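Local coordinates for CBS domain-containing protein (Thermoplasma acidophilum DSM 1728, PDB 1PVM) that is of unknown function but pairs two CBS domains with a zinc-ribbon-like domain that binds metal, including iron, at residues Met7-Glu12 / Ser128-Arg133. Sequence-based numbering, arbitrary orientation.
Sequences MFMRVE and SRYLSR
Met9 lies across one face of the Tyr130 ring in a Met-aromatic contact that joins the N-terminal arm of this CBS-domain protein to the loop between helices 124-127 and 133-145, within the second CBS domain. The packing is tight here. CG of Met9 stands nearly over the middle of the ring as a CH-pi donor, 4.1 Å from the Tyr130 centroid and 11° off the ring normal. With CG anti to the backbone N (chi1 -180°), the methionine reaches over the tyrosine, and bends at chi2 and chi3 then carry the methyl out past the rim of the ring, still above its plane. The methyl CE consequently comes to 3.4 Å from Tyr130 CE2, whereas SD lies obliquely, 5.0 Å from the Tyr130 centroid and 30° off the normal. Val94 of helix 94-104 and Ile14 also touch Met9, and its backbone N is hydrogen-bonded to Asp93 OD1, which holds the arm beside that helix. Leu131, the next residue after the tyrosine, turns its side chain to helices 94-104 and 133-145, while its carbonyl accepts a hydrogen bond from Arg133 of the second subunit; segment 128-133 thus also belongs to the dimer interface.

Toward Met7 the contact is looser. Its CB is directed away from segment 128-133 and the residue is exposed, no direct hydrogen bond links the two segments, and the facing carbonyl oxygens, Met7 O and Tyr130 O, stay 4.4 Å apart. A single water spans them, donating to Met7 O at 2.7 Å and to Tyr130 O at 2.9 Å.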
loop_
_atom_site.group_PDB
_atom_site.type_symbol
_atom_site.label_atom_id
_atom_site.label_comp_id
_atom_site.label_asym_id
_atom_site.label_seq_id
_atom_site.Cartn_x
_atom_site.Cartn_y
_atom_site.Cartn_z
ATOM N N MET B 7 18.073 -14.737 15.219
ATOM C CA MET B 7 17.399 -15.712 14.378
ATOM C C MET B 7 16.004 -16.017 14.917
ATOM O O MET B 7 15.071 -16.257 14.149
ATOM C CB MET B 7 18.225 -16.994 14.311
ATOM C CG MET B 7 17.588 -18.085 13.480
ATOM S SD MET B 7 18.697 -19.478 13.266
ATOM C CE MET B 7 19.577 -18.980 11.776
ATOM N N PHE B 8 15.876 -16.017 16.241
ATOM C CA PHE B 8 14.596 -16.272 16.891
ATOM C C PHE B 8 14.144 -15.020 17.633
ATOM O O PHE B 8 14.962 -14.172 17.992
ATOM C CB PHE B 8 14.698 -17.438 17.880
ATOM C CG PHE B 8 14.906 -18.772 17.227
ATOM C CD1 PHE B 8 16.188 -19.251 16.983
ATOM C CD2 PHE B 8 13.817 -19.546 16.842
ATOM C CE1 PHE B 8 16.385 -20.484 16.363
ATOM C CE2 PHE B 8 14.001 -20.776 16.223
ATOM C CZ PHE B 8 15.290 -21.247 15.981
ATOM N N MET B 9 12.840 -14.920 17.872
ATOM C CA MET B 9 12.260 -13.768 18.557
ATOM C C MET B 9 10.744 -13.965 18.651
ATOM O O MET B 9 10.091 -14.172 17.632
ATOM C CB MET B 9 12.573 -12.498 17.758
ATOM C CG MET B 9 12.037 -11.214 18.355
ATOM S SD MET B 9 12.733 -10.901 19.979
ATOM C CE MET B 9 14.445 -10.604 19.549
ATOM N N ARG B 10 10.172 -13.917 19.854
ATOM C CA ARG B 10 8.724 -14.087 19.959
ATOM C C ARG B 10 8.070 -12.794 19.483
ATOM O O ARG B 10 8.528 -11.702 19.820
ATOM C CB ARG B 10 8.296 -14.425 21.396
ATOM C CG ARG B 10 8.254 -13.272 22.370
ATOM C CD ARG B 10 7.950 -13.762 23.787
ATOM N NE ARG B 10 6.525 -13.833 24.116
ATOM C CZ ARG B 10 5.879 -14.953 24.437
ATOM N NH1 ARG B 10 6.521 -16.114 24.461
ATOM N NH2 ARG B 10 4.597 -14.910 24.778
ATOM N N VAL B 11 7.002 -12.924 18.695
ATOM C CA VAL B 11 6.301 -11.766 18.130
ATOM C C VAL B 11 5.970 -10.685 19.132
ATOM O O VAL B 11 6.110 -9.499 18.846
ATOM C CB VAL B 11 4.952 -12.130 17.487
ATOM C CG1 VAL B 11 4.692 -11.192 16.313
ATOM C CG2 VAL B 11 4.924 -13.558 17.074
ATOM N N GLU B 12 5.493 -11.113 20.293
ATOM C CA GLU B 12 5.105 -10.214 21.365
ATOM C C GLU B 12 6.129 -9.112 21.632
ATOM O O GLU B 12 5.763 -7.978 21.933
ATOM C CB GLU B 12 4.867 -11.039 22.630
ATOM C CG GLU B 12 4.387 -10.261 23.833
ATOM C CD GLU B 12 4.046 -11.181 24.996
ATOM O OE1 GLU B 12 4.872 -12.064 25.323
ATOM O OE2 GLU B 12 2.954 -11.020 25.584
ATOM N N SER B 128 11.320 -7.693 9.484
ATOM C CA SER B 128 12.519 -7.575 8.657
ATOM C C SER B 128 13.835 -7.555 9.428
ATOM O O SER B 128 14.885 -7.849 8.861
ATOM C CB SER B 128 12.443 -6.324 7.772
ATOM O OG SER B 128 12.648 -5.135 8.518
ATOM N N ARG B 129 13.784 -7.201 10.708
ATOM C CA ARG B 129 14.999 -7.148 11.519
ATOM C C ARG B 129 15.459 -8.531 11.970
ATOM O O ARG B 129 16.597 -8.695 12.426
ATOM C CB ARG B 129 14.777 -6.282 12.761
ATOM C CG ARG B 129 14.485 -4.821 12.486
ATOM C CD ARG B 129 14.746 -3.986 13.725
ATOM N NE ARG B 129 14.519 -2.564 13.490
ATOM C CZ ARG B 129 13.317 -2.016 13.352
ATOM N NH1 ARG B 129 12.228 -2.773 13.427
ATOM N NH2 ARG B 129 13.204 -0.711 13.139
ATOM N N TYR B 130 14.586 -9.526 11.830
ATOM C CA TYR B 130 14.903 -10.880 12.273
ATOM C C TYR B 130 14.854 -11.969 11.210
ATOM O O TYR B 130 15.624 -12.923 11.262
ATOM C CB TYR B 130 13.970 -11.256 13.425
ATOM C CG TYR B 130 13.959 -10.204 14.506
ATOM C CD1 TYR B 130 13.066 -9.137 14.458
ATOM C CD2 TYR B 130 14.906 -10.228 15.531
ATOM C CE1 TYR B 130 13.120 -8.111 15.399
ATOM C CE2 TYR B 130 14.971 -9.210 16.477
ATOM C CZ TYR B 130 14.079 -8.156 16.405
ATOM O OH TYR B 130 14.156 -7.145 17.332
ATOM N N LEU B 131 13.949 -11.831 10.251
ATOM C CA LEU B 131 13.802 -12.819 9.193
ATOM C C LEU B 131 15.003 -12.909 8.266
ATOM O O LEU B 131 15.785 -11.965 8.138
ATOM C CB LEU B 131 12.568 -12.504 8.343
ATOM C CG LEU B 131 11.198 -12.522 9.014
ATOM C CD1 LEU B 131 10.126 -12.256 7.961
ATOM C CD2 LEU B 131 10.966 -13.875 9.680
ATOM N N SER B 132 15.129 -14.053 7.605
ATOM C CA SER B 132 16.204 -14.266 6.651
ATOM C C SER B 132 15.840 -13.484 5.392
ATOM O O SER B 132 14.678 -13.127 5.189
ATOM C CB SER B 132 16.322 -15.756 6.307
ATOM O OG SER B 132 15.192 -16.203 5.572
ATOM N N ARG B 133 16.832 -13.216 4.553
ATOM C CA ARG B 133 16.607 -12.493 3.310
ATOM C C ARG B 133 15.533 -13.197 2.478
ATOM O O ARG B 133 14.615 -12.558 1.959
ATOM C CB ARG B 133 17.919 -12.409 2.524
ATOM C CG ARG B 133 17.762 -12.336 1.014
ATOM C CD ARG B 133 19.120 -12.389 0.340
ATOM N NE ARG B 133 19.934 -11.252 0.754
ATOM C CZ ARG B 133 21.196 -11.056 0.392
ATOM N NH1 ARG B 133 21.806 -11.929 -0.400
ATOM N NH2 ARG B 133 21.845 -9.984 0.823
HETATM O O HOH W 1 14.589 -15.581 11.534
#